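Local coordinates for protein RNA-dependent RNA polymerase (PDB 6DX2) that probably serves as the RNA-dependent RNA polymerase of a nairovirus, this chain being its ovarian tumour (vOTU) domain, a deubiquitinating cysteine protease, at residues D29-E34 against E152-M157; F43-S48 against S56-I61; N63-F68 against A91-N96; G74-A79 against A105-K110; A121-N126 against L146-I151. All blocks are in the same frame, centred on the assembly; numbering follows the deposited sequence.

Contact 1 (D29-E34 against E152-M157); sequences DYFTSE and EPLQLM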
# COMPACT_ATOMS: atom_id res chain seq x y z
N ASP A 29 17.14 8.36 1.94
CA ASP A 29 18.45 7.86 1.59
C ASP A 29 18.37 6.74 0.57
O ASP A 29 19.38 6.41 -0.06
CB ASP A 29 19.18 7.40 2.84
CG ASP A 29 19.69 8.57 3.66
OD1 ASP A 29 19.90 9.66 3.05
OD2 ASP A 29 19.85 8.40 4.88
N TYR A 30 17.20 6.16 0.37
CA TYR A 30 17.06 4.99 -0.48
C TYR A 30 16.01 5.18 -1.55
O TYR A 30 16.06 4.46 -2.55
CB TYR A 30 16.69 3.75 0.36
CG TYR A 30 17.77 3.48 1.36
CD1 TYR A 30 18.87 2.69 1.03
CD2 TYR A 30 17.73 4.06 2.61
CE1 TYR A 30 19.89 2.47 1.94
CE2 TYR A 30 18.74 3.86 3.52
CZ TYR A 30 19.82 3.08 3.19
OH TYR A 30 20.81 2.90 4.13
N PHE A 31 15.05 6.06 -1.34
CA PHE A 31 13.94 6.25 -2.25
C PHE A 31 13.89 7.69 -2.72
O PHE A 31 14.18 8.63 -1.97
CB PHE A 31 12.58 5.95 -1.56
CG PHE A 31 12.39 4.55 -1.15
CD1 PHE A 31 11.99 3.59 -2.08
CD2 PHE A 31 12.56 4.16 0.19
CE1 PHE A 31 11.72 2.31 -1.70
CE2 PHE A 31 12.31 2.85 0.56
CZ PHE A 31 11.88 1.92 -0.39
N THR A 32 13.44 7.85 -3.95
CA THR A 32 12.94 9.11 -4.41
C THR A 32 11.45 9.17 -4.10
O THR A 32 10.72 8.22 -4.36
CB THR A 32 13.12 9.23 -5.92
OG1 THR A 32 14.51 9.05 -6.24
CG2 THR A 32 12.69 10.57 -6.34
N SER A 33 11.00 10.27 -3.56
CA SER A 33 9.57 10.45 -3.41
C SER A 33 9.00 11.10 -4.65
O SER A 33 9.67 11.86 -5.37
CB SER A 33 9.22 11.30 -2.19
OG SER A 33 9.76 10.73 -1.01
N GLU A 34 7.72 10.81 -4.90
CA GLU A 34 6.97 11.48 -5.93
C GLU A 34 5.71 12.12 -5.35
O GLU A 34 5.06 11.55 -4.48
CB GLU A 34 6.59 10.52 -7.06
CG GLU A 34 5.59 11.12 -8.07
CD GLU A 34 6.27 11.99 -9.12
OE1 GLU A 34 5.55 12.63 -9.92
OE2 GLU A 34 7.52 12.02 -9.15
N GLU A 152 2.21 8.98 -0.47
CA GLU A 152 2.95 9.31 -1.68
C GLU A 152 3.68 8.07 -2.19
O GLU A 152 4.09 7.20 -1.41
CB GLU A 152 3.96 10.43 -1.40
CG GLU A 152 3.36 11.62 -0.61
CD GLU A 152 2.29 12.41 -1.37
OE1 GLU A 152 2.24 12.30 -2.62
OE2 GLU A 152 1.51 13.17 -0.72
N PRO A 153 3.81 7.94 -3.50
CA PRO A 153 4.64 6.85 -4.04
C PRO A 153 6.13 7.08 -3.78
O PRO A 153 6.60 8.21 -3.79
CB PRO A 153 4.32 6.90 -5.55
CG PRO A 153 3.70 8.21 -5.80
CD PRO A 153 3.32 8.86 -4.53
N LEU A 154 6.87 5.99 -3.59
CA LEU A 154 8.33 6.02 -3.52
C LEU A 154 8.89 5.21 -4.68
O LEU A 154 8.31 4.20 -5.03
CB LEU A 154 8.81 5.37 -2.20
CG LEU A 154 8.31 6.13 -0.94
CD1 LEU A 154 8.59 5.14 0.25
CD2 LEU A 154 9.07 7.46 -0.85
N GLN A 155 10.06 5.60 -5.21
CA GLN A 155 10.79 4.72 -6.13
C GLN A 155 12.23 4.58 -5.67
O GLN A 155 12.81 5.54 -5.14
CB GLN A 155 10.72 5.29 -7.56
CG GLN A 155 9.25 5.34 -8.02
CD GLN A 155 9.05 5.75 -9.45
OE1 GLN A 155 9.37 6.88 -9.85
NE2 GLN A 155 8.47 4.85 -10.24
N LEU A 156 12.81 3.40 -5.90
CA LEU A 156 14.20 3.18 -5.51
C LEU A 156 15.10 4.15 -6.27
O LEU A 156 14.87 4.43 -7.45
CB LEU A 156 14.63 1.74 -5.78
CG LEU A 156 14.27 0.84 -4.60
CD1 LEU A 156 14.83 -0.52 -4.83
CD2 LEU A 156 14.85 1.43 -3.35
N MET A 157 16.06 4.71 -5.54
CA MET A 157 16.90 5.76 -6.10
C MET A 157 17.88 5.20 -7.11
O MET A 157 18.28 4.03 -7.05
CB MET A 157 17.69 6.47 -5.01
CG MET A 157 16.97 7.68 -4.49
SD MET A 157 18.01 8.65 -3.41
CE MET A 157 19.07 7.42 -2.75
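F31, T32 and S33 pair with L156, Q155 and L154 as an antiparallel edge strand on the mixed sheet of the vOTU domain. Four backbone hydrogen bonds join the segments. T32 and Q155 form a reciprocal pair, T32 N to Q155 O at 2.7 Å and Q155 N to T32 O at 2.8 Å. Beyond the strand end M157 N hydrogen-bonds to Y30 O. E34 N gives a fourth bond to P153 O at 3.0 Å; proline has no N-H to return it, and P153 CD rests 3.2 Å from E34 O.

The apolar contacts centre on F31, whose flat ring suits a place between leucine branches. L154 CD1 makes a CH-pi contact over one face, 4.2 Å from the ring centroid, while L154 CB comes within 3.6 Å of F31 CD1. L156 CD2 approaches F31 CE1 obliquely, and the ring of W119 also meets that of F31.

T32 and S33 carry hydroxyls on the outer strand, where small polar groups suit the partly exposed edge. With chi1 of -57° setting it beside its own backbone N, S33 OG bonds to N28 ND2 and lies 3.3 Å from L154 CD2.

Contact 2 (F43-S48 against S56-I61); sequences FFYSVS and SEWRSI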
# COMPACT_ATOMS: atom_id res chain seq x y z
N PHE A 43 -4.10 7.27 -1.96
CA PHE A 43 -3.60 5.91 -1.97
C PHE A 43 -3.70 5.35 -3.37
O PHE A 43 -2.73 4.79 -3.90
CB PHE A 43 -4.41 5.06 -0.97
CG PHE A 43 -4.06 3.60 -1.01
CD1 PHE A 43 -3.14 3.09 -0.11
CD2 PHE A 43 -4.60 2.78 -1.99
CE1 PHE A 43 -2.79 1.73 -0.16
CE2 PHE A 43 -4.23 1.40 -2.06
CZ PHE A 43 -3.32 0.90 -1.11
N PHE A 44 -4.82 5.65 -4.04
CA PHE A 44 -5.08 5.13 -5.37
C PHE A 44 -4.31 5.89 -6.42
O PHE A 44 -3.88 5.28 -7.39
CB PHE A 44 -6.61 5.15 -5.63
CG PHE A 44 -7.39 4.40 -4.51
CD1 PHE A 44 -7.40 2.99 -4.45
CD2 PHE A 44 -7.95 5.14 -3.45
CE1 PHE A 44 -8.07 2.34 -3.40
CE2 PHE A 44 -8.58 4.52 -2.40
CZ PHE A 44 -8.63 3.12 -2.36
N TYR A 45 -4.11 7.20 -6.24
CA TYR A 45 -3.20 7.94 -7.13
C TYR A 45 -1.82 7.33 -7.05
O TYR A 45 -1.12 7.21 -8.07
CB TYR A 45 -3.07 9.38 -6.70
CG TYR A 45 -4.31 10.25 -6.85
CD1 TYR A 45 -5.39 9.85 -7.68
CD2 TYR A 45 -4.46 11.38 -6.05
CE1 TYR A 45 -6.56 10.68 -7.78
CE2 TYR A 45 -5.61 12.14 -6.10
CZ TYR A 45 -6.65 11.79 -6.96
OH TYR A 45 -7.79 12.57 -7.01
N SER A 46 -1.39 7.00 -5.83
CA SER A 46 -0.03 6.55 -5.62
C SER A 46 0.20 5.20 -6.28
O SER A 46 1.25 5.00 -6.95
CB SER A 46 0.27 6.49 -4.14
OG SER A 46 0.33 7.80 -3.59
N VAL A 47 -0.72 4.27 -6.06
CA VAL A 47 -0.61 2.95 -6.69
C VAL A 47 -0.67 3.09 -8.21
O VAL A 47 0.14 2.49 -8.93
CB VAL A 47 -1.73 2.03 -6.17
CG1 VAL A 47 -1.83 0.77 -7.06
CG2 VAL A 47 -1.36 1.71 -4.74
N SER A 48 -1.58 3.95 -8.72
CA SER A 48 -1.64 4.14 -10.16
C SER A 48 -0.30 4.70 -10.67
O SER A 48 0.20 4.28 -11.72
CB SER A 48 -2.79 5.09 -10.53
OG SER A 48 -2.93 5.25 -11.94
N SER A 56 -4.09 8.36 -14.05
CA SER A 56 -5.41 8.24 -14.66
C SER A 56 -6.08 6.90 -14.41
O SER A 56 -7.29 6.79 -14.68
CB SER A 56 -5.32 8.49 -16.16
OG SER A 56 -4.61 7.45 -16.80
N GLU A 57 -5.34 5.89 -13.94
CA GLU A 57 -5.84 4.55 -13.70
C GLU A 57 -6.34 4.33 -12.27
O GLU A 57 -6.68 3.20 -11.90
CB GLU A 57 -4.76 3.53 -14.05
CG GLU A 57 -4.50 3.46 -15.54
CD GLU A 57 -3.47 4.49 -16.03
OE1 GLU A 57 -2.94 5.27 -15.21
OE2 GLU A 57 -3.21 4.52 -17.25
N TRP A 58 -6.44 5.40 -11.49
CA TRP A 58 -6.71 5.24 -10.06
C TRP A 58 -8.09 4.64 -9.80
O TRP A 58 -8.25 3.83 -8.88
CB TRP A 58 -6.55 6.60 -9.36
CG TRP A 58 -7.63 7.59 -9.61
CD1 TRP A 58 -7.68 8.51 -10.61
CD2 TRP A 58 -8.79 7.81 -8.80
NE1 TRP A 58 -8.81 9.26 -10.51
CE2 TRP A 58 -9.50 8.86 -9.39
CE3 TRP A 58 -9.29 7.22 -7.64
CZ2 TRP A 58 -10.73 9.34 -8.88
CZ3 TRP A 58 -10.50 7.68 -7.13
CH2 TRP A 58 -11.20 8.75 -7.75
N ARG A 59 -9.09 5.01 -10.61
CA ARG A 59 -10.41 4.40 -10.41
C ARG A 59 -10.43 2.93 -10.83
O ARG A 59 -11.13 2.12 -10.21
CB ARG A 59 -11.49 5.16 -11.20
CG ARG A 59 -11.55 6.69 -10.97
CD ARG A 59 -12.84 7.34 -11.54
NE ARG A 59 -13.89 7.20 -10.53
CZ ARG A 59 -14.35 8.19 -9.76
NH1 ARG A 59 -13.90 9.44 -9.92
NH2 ARG A 59 -15.28 7.93 -8.86
N SER A 60 -9.71 2.56 -11.88
CA SER A 60 -9.74 1.16 -12.28
C SER A 60 -9.04 0.27 -11.27
O SER A 60 -9.37 -0.91 -11.14
CB SER A 60 -9.15 1.00 -13.67
OG SER A 60 -7.79 1.34 -13.63
N ILE A 61 -8.09 0.82 -10.53
CA ILE A 61 -7.48 0.06 -9.44
C ILE A 61 -8.51 -0.27 -8.38
O ILE A 61 -8.55 -1.39 -7.86
CB ILE A 61 -6.29 0.83 -8.86
CG1 ILE A 61 -5.15 0.77 -9.87
CG2 ILE A 61 -5.90 0.27 -7.53
CD1 ILE A 61 -4.32 1.98 -9.79
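W58 packs against F44 and Y45 of the preceding helix. Its CB sits 3.6 Å from the carbonyl oxygen F44 O. A chi1 of 73° holds CG between the backbone N and the carbonyl carbon, which sets the indole alongside Y45, the two side chains pointing the same way. There CG meets Y45 CD1 at 3.7 Å, and CD1 of the indole meets Y45 CE1 at the same distance. The tyrosine presents its edge to the face of the five-membered ring, a T-shaped pair with planes 81° apart. On the benzo side W58 CE3 touches F44 CB at 3.9 Å, and at the tip CH2 reaches the guanidinium of R59, whose CG covers the indole face opposite Y45. A wide, flat residue suits this place because both faces and an edge are used. Y45 OH is held by D39 and N41.

The slim S48 lets I61 CD1 come tightly to S48 CA, at 3.5 Å. S48 OG bonds to S54 O and also takes a weak bond from E57 N (3.2 Å), the N-cap residue. E57 O accepts from both S60 OG and I61 N. I61 CD1 further meets V47 CG1, and both residues touch L108. Two successive helices joined by a short connection thus pack together beside the sheet, which F43 reaches through L144 and I151, as in the helical part of the OTU fold.

Contact 3 (N63-F68 against A91-N96); sequences NTIASF and ADMLRN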
# COMPACT_ATOMS: atom_id res chain seq x y z
N ASN A 63 -11.62 -0.69 -8.99
CA ASN A 63 -12.50 -1.72 -9.53
C ASN A 63 -11.88 -3.10 -9.39
O ASN A 63 -12.58 -4.08 -9.13
CB ASN A 63 -12.84 -1.42 -11.00
CG ASN A 63 -13.75 -0.20 -11.13
OD1 ASN A 63 -14.48 0.12 -10.21
ND2 ASN A 63 -13.70 0.47 -12.28
N THR A 64 -10.55 -3.17 -9.55
CA THR A 64 -9.83 -4.41 -9.35
C THR A 64 -9.94 -4.87 -7.90
O THR A 64 -10.24 -6.05 -7.64
CB THR A 64 -8.37 -4.22 -9.76
OG1 THR A 64 -8.33 -4.01 -11.18
CG2 THR A 64 -7.59 -5.45 -9.42
N ILE A 65 -9.80 -3.94 -6.96
CA ILE A 65 -9.96 -4.27 -5.55
C ILE A 65 -11.38 -4.77 -5.29
O ILE A 65 -11.61 -5.73 -4.54
CB ILE A 65 -9.66 -3.04 -4.68
CG1 ILE A 65 -8.18 -2.70 -4.77
CG2 ILE A 65 -10.09 -3.27 -3.20
CD1 ILE A 65 -7.91 -1.32 -4.14
N ALA A 66 -12.35 -4.11 -5.90
CA ALA A 66 -13.72 -4.48 -5.66
C ALA A 66 -13.99 -5.89 -6.19
O ALA A 66 -14.71 -6.66 -5.56
CB ALA A 66 -14.66 -3.46 -6.30
N SER A 67 -13.39 -6.25 -7.34
CA SER A 67 -13.62 -7.58 -7.89
C SER A 67 -13.03 -8.63 -6.98
O SER A 67 -13.65 -9.69 -6.75
CB SER A 67 -13.03 -7.69 -9.30
OG SER A 67 -11.65 -8.07 -9.27
N PHE A 68 -11.84 -8.35 -6.42
CA PHE A 68 -11.25 -9.30 -5.49
C PHE A 68 -12.14 -9.45 -4.26
O PHE A 68 -12.34 -10.57 -3.78
CB PHE A 68 -9.84 -8.88 -5.10
CG PHE A 68 -9.09 -9.94 -4.36
CD1 PHE A 68 -8.36 -10.90 -5.04
CD2 PHE A 68 -9.20 -10.02 -2.97
CE1 PHE A 68 -7.69 -11.90 -4.36
CE2 PHE A 68 -8.54 -11.02 -2.28
CZ PHE A 68 -7.77 -11.95 -2.98
N ALA A 91 -19.20 -0.82 -1.50
CA ALA A 91 -19.96 0.42 -1.66
C ALA A 91 -19.23 1.60 -1.02
O ALA A 91 -19.24 2.72 -1.56
CB ALA A 91 -21.36 0.27 -1.05
N ASP A 92 -18.59 1.38 0.12
CA ASP A 92 -17.83 2.44 0.77
C ASP A 92 -16.54 2.74 0.00
O ASP A 92 -16.25 3.90 -0.30
CB ASP A 92 -17.49 2.03 2.20
CG ASP A 92 -17.20 3.22 3.09
OD1 ASP A 92 -17.79 4.29 2.82
OD2 ASP A 92 -16.40 3.08 4.04
N MET A 93 -15.75 1.71 -0.29
CA MET A 93 -14.44 1.92 -0.92
C MET A 93 -14.58 2.58 -2.28
O MET A 93 -13.70 3.37 -2.67
CB MET A 93 -13.71 0.56 -1.02
CG MET A 93 -12.35 0.55 -1.62
SD MET A 93 -12.42 0.45 -3.44
CE MET A 93 -13.02 -1.23 -3.65
N LEU A 94 -15.65 2.30 -3.01
CA LEU A 94 -15.76 2.82 -4.36
C LEU A 94 -16.11 4.30 -4.39
O LEU A 94 -16.13 4.91 -5.47
CB LEU A 94 -16.82 2.05 -5.14
CG LEU A 94 -16.28 0.69 -5.57
CD1 LEU A 94 -17.39 -0.21 -6.06
CD2 LEU A 94 -15.21 0.88 -6.64
N ARG A 95 -16.44 4.89 -3.25
CA ARG A 95 -16.84 6.27 -3.25
C ARG A 95 -15.62 7.16 -3.37
O ARG A 95 -14.56 6.84 -2.86
CB ARG A 95 -17.58 6.59 -1.96
CG ARG A 95 -18.90 5.90 -1.80
CD ARG A 95 -19.67 6.59 -0.72
NE ARG A 95 -19.51 8.05 -0.78
CZ ARG A 95 -19.29 8.83 0.28
NH1 ARG A 95 -19.18 8.31 1.50
NH2 ARG A 95 -19.17 10.14 0.12
N ASN A 96 -15.80 8.34 -4.01
CA ASN A 96 -14.69 9.28 -4.07
C ASN A 96 -14.27 9.68 -2.67
O ASN A 96 -15.10 9.76 -1.74
CB ASN A 96 -15.06 10.55 -4.84
CG ASN A 96 -15.15 10.35 -6.35
OD1 ASN A 96 -14.58 9.44 -6.94
ND2 ASN A 96 -15.87 11.26 -6.99
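CG of M93 stands anti to the backbone N (chi1 -180°), and bends of -85° at chi2 and -69° at chi3 then curl the thioether so that its methyl CE arrives at the helix bearing I65 and A66. The methyl makes the contacts with both residues. It meets I65 CG2 at 3.6 Å, the two side chains crossing obliquely, and A66 CB at 3.8 Å. It also comes within 3.7 Å of the backbone atom A66 N, an approach made possible because alanine carries nothing beyond CB. Methionine suits the position: its unbranched chain can fold around two torsions and set its methyl against I65 and A66, neighbours on the helix, while the beta branch of I65 presents CG2 to it.

L94, the next residue along the chain, extends the patch toward the surface. Its CD1 lies 4.3 Å from A66 CB, a loose touch. CD2 comes 3.7 Å from N63 OD1, the leucine and asparagine side chains crossing at about a right angle, with the amide at the exposed border of the contact.

Nearby, Y89 and the residues I107 and L108 of helix 102-112 also pack on I65, so the methyl of M93 belongs to a larger apolar cluster between helices. Just outside, K62 NZ bonds to M93 O, a polar tie to helix 58-71. Between 63-68 and 91-96 themselves no hydrogen bond forms, which implies that they are held by dispersion and the hydrophobic effect, with 189 Å² buried and no direction imposed by polar groups.

Contact 4 (G74-A79 against A105-K110); sequences GQCVQA and AEILSK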
# COMPACT_ATOMS: atom_id res chain seq x y z
N GLY A 74 -13.27 -13.90 1.94
CA GLY A 74 -12.59 -14.55 3.04
C GLY A 74 -11.09 -14.27 3.11
O GLY A 74 -10.51 -14.36 4.20
N GLN A 75 -10.45 -13.90 1.99
CA GLN A 75 -9.05 -13.48 2.00
C GLN A 75 -8.87 -11.99 2.32
O GLN A 75 -7.73 -11.53 2.44
CB GLN A 75 -8.43 -13.75 0.63
CG GLN A 75 -8.75 -15.16 0.11
CD GLN A 75 -8.42 -16.25 1.11
OE1 GLN A 75 -9.30 -17.00 1.58
NE2 GLN A 75 -7.13 -16.35 1.46
N CYS A 76 -9.95 -11.23 2.45
CA CYS A 76 -9.85 -9.80 2.77
C CYS A 76 -9.85 -9.63 4.29
O CYS A 76 -10.84 -9.18 4.89
CB CYS A 76 -11.01 -9.06 2.13
SG CYS A 76 -10.99 -9.17 0.29
N VAL A 77 -8.76 -10.08 4.91
CA VAL A 77 -8.77 -10.27 6.37
C VAL A 77 -9.05 -8.94 7.07
O VAL A 77 -9.91 -8.86 7.97
CB VAL A 77 -7.43 -10.87 6.85
CG1 VAL A 77 -7.34 -10.92 8.38
CG2 VAL A 77 -7.23 -12.25 6.26
N GLN A 78 -8.32 -7.89 6.67
CA GLN A 78 -8.47 -6.63 7.38
C GLN A 78 -9.81 -5.99 7.07
O GLN A 78 -10.44 -5.42 7.96
CB GLN A 78 -7.32 -5.68 7.05
CG GLN A 78 -5.93 -6.14 7.54
CD GLN A 78 -5.84 -6.35 9.05
OE1 GLN A 78 -5.92 -7.49 9.55
NE2 GLN A 78 -5.66 -5.26 9.79
N ALA A 79 -10.27 -6.10 5.82
CA ALA A 79 -11.57 -5.56 5.46
C ALA A 79 -12.68 -6.16 6.32
O ALA A 79 -13.60 -5.44 6.73
CB ALA A 79 -11.86 -5.80 3.99
N ALA A 105 -4.18 -2.21 0.72
CA ALA A 105 -2.88 -2.77 0.38
C ALA A 105 -2.92 -4.29 0.42
O ALA A 105 -2.41 -4.98 -0.48
CB ALA A 105 -1.84 -2.24 1.37
N GLU A 106 -3.57 -4.83 1.44
CA GLU A 106 -3.68 -6.29 1.53
C GLU A 106 -4.42 -6.84 0.32
O GLU A 106 -3.96 -7.79 -0.32
CB GLU A 106 -4.38 -6.67 2.83
CG GLU A 106 -4.75 -8.16 2.91
CD GLU A 106 -5.25 -8.51 4.28
OE1 GLU A 106 -6.35 -8.03 4.57
OE2 GLU A 106 -4.59 -9.28 5.03
N ILE A 107 -5.55 -6.23 -0.03
CA ILE A 107 -6.36 -6.74 -1.15
C ILE A 107 -5.62 -6.58 -2.47
O ILE A 107 -5.54 -7.52 -3.29
CB ILE A 107 -7.73 -6.04 -1.21
CG1 ILE A 107 -8.59 -6.43 -0.01
CG2 ILE A 107 -8.48 -6.46 -2.47
CD1 ILE A 107 -9.97 -5.59 0.12
N LEU A 108 -5.06 -5.39 -2.72
CA LEU A 108 -4.40 -5.18 -4.01
C LEU A 108 -3.21 -6.10 -4.20
O LEU A 108 -2.92 -6.53 -5.31
CB LEU A 108 -3.93 -3.71 -4.13
CG LEU A 108 -3.79 -3.26 -5.57
CD1 LEU A 108 -4.93 -3.46 -6.46
CD2 LEU A 108 -3.47 -1.73 -5.50
N SER A 109 -2.44 -6.35 -3.14
CA SER A 109 -1.31 -7.27 -3.27
C SER A 109 -1.77 -8.64 -3.75
O SER A 109 -1.16 -9.25 -4.65
CB SER A 109 -0.59 -7.38 -1.94
OG SER A 109 -1.32 -8.09 -0.97
N LYS A 110 -2.88 -9.14 -3.18
CA LYS A 110 -3.42 -10.40 -3.67
C LYS A 110 -4.05 -10.23 -5.06
O LYS A 110 -3.89 -11.10 -5.92
CB LYS A 110 -4.45 -10.95 -2.67
CG LYS A 110 -3.87 -11.21 -1.27
CD LYS A 110 -4.92 -11.40 -0.18
CE LYS A 110 -4.20 -11.61 1.20
NZ LYS A 110 -5.10 -12.26 2.21
O HOH W 1 -8.34 -6.67 3.62
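E106 reaches from its helix to the weakly bonded start of helix 77-82, and its carboxylate forms the tight, buried part of the contact. CG lies anti to the backbone N (chi1 171°) and the chain runs on extended, carrying OE1 to Q78 N at 2.9 Å. The bond is nearly straight, 173° at the hydrogen, and uses the syn lone pair of OE1. A water also donates to E106 OE1, at 2.6 Å, and accepts from A79 N at 3.0 Å, so the carboxylate serves two successive backbone N-H groups, one directly and one through the water. These amide hydrogens probably stabilise the negative charge, and glutamate is long enough to span the gap. The packing beside it is apolar: C76 SG lies 3.7 Å from I107 CG1, where C76 forms the centre of an inverse gamma turn that bends the chain into the helix. A79 CB meets I107 CD1 more loosely, at 4.3 Å.

Toward solvent the contact thins to one extended lysine. K110 NZ donates to Q75 O at 2.7 Å, in the carbonyl plane on a lone pair, and lies 4.0 Å from Q75 CB. Its length spans the gap while the charged amine tolerates the solvent border.

Helix 102-112 packs on several elements: I107 also meets I65 and F68 of helix 58-71, A105 touches I116 and L118 of strand 116-121, and E106 and S109 touch Y133 of strand 127-133.

Contact 5 (A121-N126 against L146-I151); sequences ADVSEN and LCQGHI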
# COMPACT_ATOMS: atom_id res chain seq x y z
N ALA A 121 6.10 6.92 8.19
CA ALA A 121 7.19 7.85 8.38
C ALA A 121 6.75 8.96 9.30
O ALA A 121 5.59 9.39 9.27
CB ALA A 121 7.65 8.46 7.03
N ASP A 122 7.71 9.49 10.08
CA ASP A 122 7.44 10.75 10.75
C ASP A 122 7.70 11.94 9.81
O ASP A 122 8.05 11.78 8.63
CB ASP A 122 8.27 10.87 12.04
CG ASP A 122 9.79 10.87 11.78
OD1 ASP A 122 10.55 10.57 12.73
OD2 ASP A 122 10.23 11.16 10.65
N VAL A 123 7.53 13.15 10.35
CA VAL A 123 7.63 14.38 9.55
C VAL A 123 9.03 14.54 8.96
O VAL A 123 9.21 15.20 7.93
CB VAL A 123 7.23 15.63 10.37
CG1 VAL A 123 5.75 15.59 10.71
CG2 VAL A 123 8.06 15.74 11.63
N SER A 124 10.03 13.95 9.59
CA SER A 124 11.38 14.00 9.05
C SER A 124 11.70 12.81 8.15
O SER A 124 12.87 12.62 7.79
CB SER A 124 12.39 14.11 10.20
OG SER A 124 11.89 14.97 11.21
N GLU A 125 10.69 12.00 7.77
CA GLU A 125 10.81 10.89 6.81
C GLU A 125 11.54 9.69 7.38
O GLU A 125 11.99 8.80 6.63
CB GLU A 125 11.47 11.34 5.50
CG GLU A 125 11.02 12.71 5.00
CD GLU A 125 9.63 12.70 4.40
OE1 GLU A 125 9.11 11.60 4.14
OE2 GLU A 125 9.06 13.78 4.18
N ASN A 126 11.63 9.59 8.69
CA ASN A 126 12.17 8.39 9.29
C ASN A 126 11.08 7.33 9.38
O ASN A 126 9.94 7.63 9.75
CB ASN A 126 12.70 8.69 10.68
CG ASN A 126 13.79 9.73 10.66
OD1 ASN A 126 14.78 9.58 9.95
ND2 ASN A 126 13.60 10.82 11.39
N LEU A 146 3.68 6.75 4.01
CA LEU A 146 2.56 7.27 4.77
C LEU A 146 3.11 8.29 5.73
O LEU A 146 3.83 7.94 6.66
CB LEU A 146 1.91 6.12 5.55
CG LEU A 146 0.96 5.25 4.75
CD1 LEU A 146 1.56 4.64 3.48
CD2 LEU A 146 0.47 4.12 5.68
N CYS A 147 2.76 9.55 5.51
CA CYS A 147 3.36 10.61 6.30
C CYS A 147 2.32 11.69 6.52
O CYS A 147 1.73 12.18 5.56
CB CYS A 147 4.61 11.16 5.60
SG CYS A 147 5.59 12.28 6.66
N GLN A 148 2.06 12.02 7.78
CA GLN A 148 1.15 13.11 8.14
C GLN A 148 -0.19 12.98 7.42
O GLN A 148 -0.77 13.95 6.92
CB GLN A 148 1.81 14.45 7.85
CG GLN A 148 2.93 14.74 8.83
CD GLN A 148 2.43 14.76 10.27
OE1 GLN A 148 3.03 14.16 11.16
NE2 GLN A 148 1.32 15.46 10.50
N GLY A 149 -0.70 11.76 7.38
CA GLY A 149 -2.01 11.51 6.83
C GLY A 149 -2.08 11.42 5.33
O GLY A 149 -3.16 11.17 4.80
N HIS A 150 -0.97 11.60 4.61
CA HIS A 150 -1.01 11.49 3.17
C HIS A 150 -0.13 10.34 2.71
O HIS A 150 0.72 9.85 3.45
CB HIS A 150 -0.60 12.83 2.52
CG HIS A 150 -1.62 13.91 2.74
ND1 HIS A 150 -1.48 14.88 3.71
CD2 HIS A 150 -2.80 14.16 2.12
CE1 HIS A 150 -2.52 15.69 3.68
NE2 HIS A 150 -3.34 15.28 2.72
N ILE A 151 -0.45 9.82 1.54
CA ILE A 151 0.28 8.74 0.93
C ILE A 151 0.93 9.28 -0.32
O ILE A 151 0.28 10.00 -1.11
CB ILE A 151 -0.62 7.53 0.62
CG1 ILE A 151 -1.11 6.93 1.92
CG2 ILE A 151 0.10 6.50 -0.30
CD1 ILE A 151 -1.85 5.71 1.74
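A121 N donates to L146 O at 2.9 Å, joining the ends of the neighbouring parallel strands 116-121 and 142-147 just before each chain turns back. A121 CB and C147 CB meet beside this bond, 4.3 Å apart; alanine is small enough to leave the cysteine room. With SG anti to the backbone N (chi1 -170°), C147 points its sulfur at the first turn and comes 3.2 Å from D122 O.

Each segment holds a hairpin turn: a type I turn from D122 to E125 between strands 116-121 and 127-133, and a type I' turn from C147 to H150 between strands 142-147 and 150-156. Q148 and G149 take the positive phi values of the type I' turn, and G149, lacking a side chain, adopts its phi of 81° without a CB to clash.

Inside the first turn, D122 OD2 accepts from N126 N at 2.9 Å, met from above the carboxylate plane, and takes a weak bond from S124 N; a short acidic side chain suits this inward reach. At the exposed tips the side chains of V123 and Q148 cross obliquely, and V123 CG1 comes to 3.1 Å from Q148 OE1. E125 OE1 forms a salt bridge with K145 NZ.

Overall arrangement
From the N terminus, residues 29-34 pair with 152-157 near the far end of the chain, so contact 1 closes a loop of 117 residues in which the other four contacts are nested. Contact 2 follows as the shortest closure, joining helices 42-52 and 58-71. Contact 3 starts farther along helix 58-71, and before 91-96 closes it contact 4 has opened at 74-79, so the two cross; their segments also touch through F68 and K110. Contact 5 comes afterwards, in series. Contact 1 lies at the edge of the sheet and contact 5 at the turns beside it, sharing strand 150-156; contacts 2, 3 and 4 lie among the helices. Helix 42-52 meets the sheet, S46 touching P153 and I151, F43 touching I151.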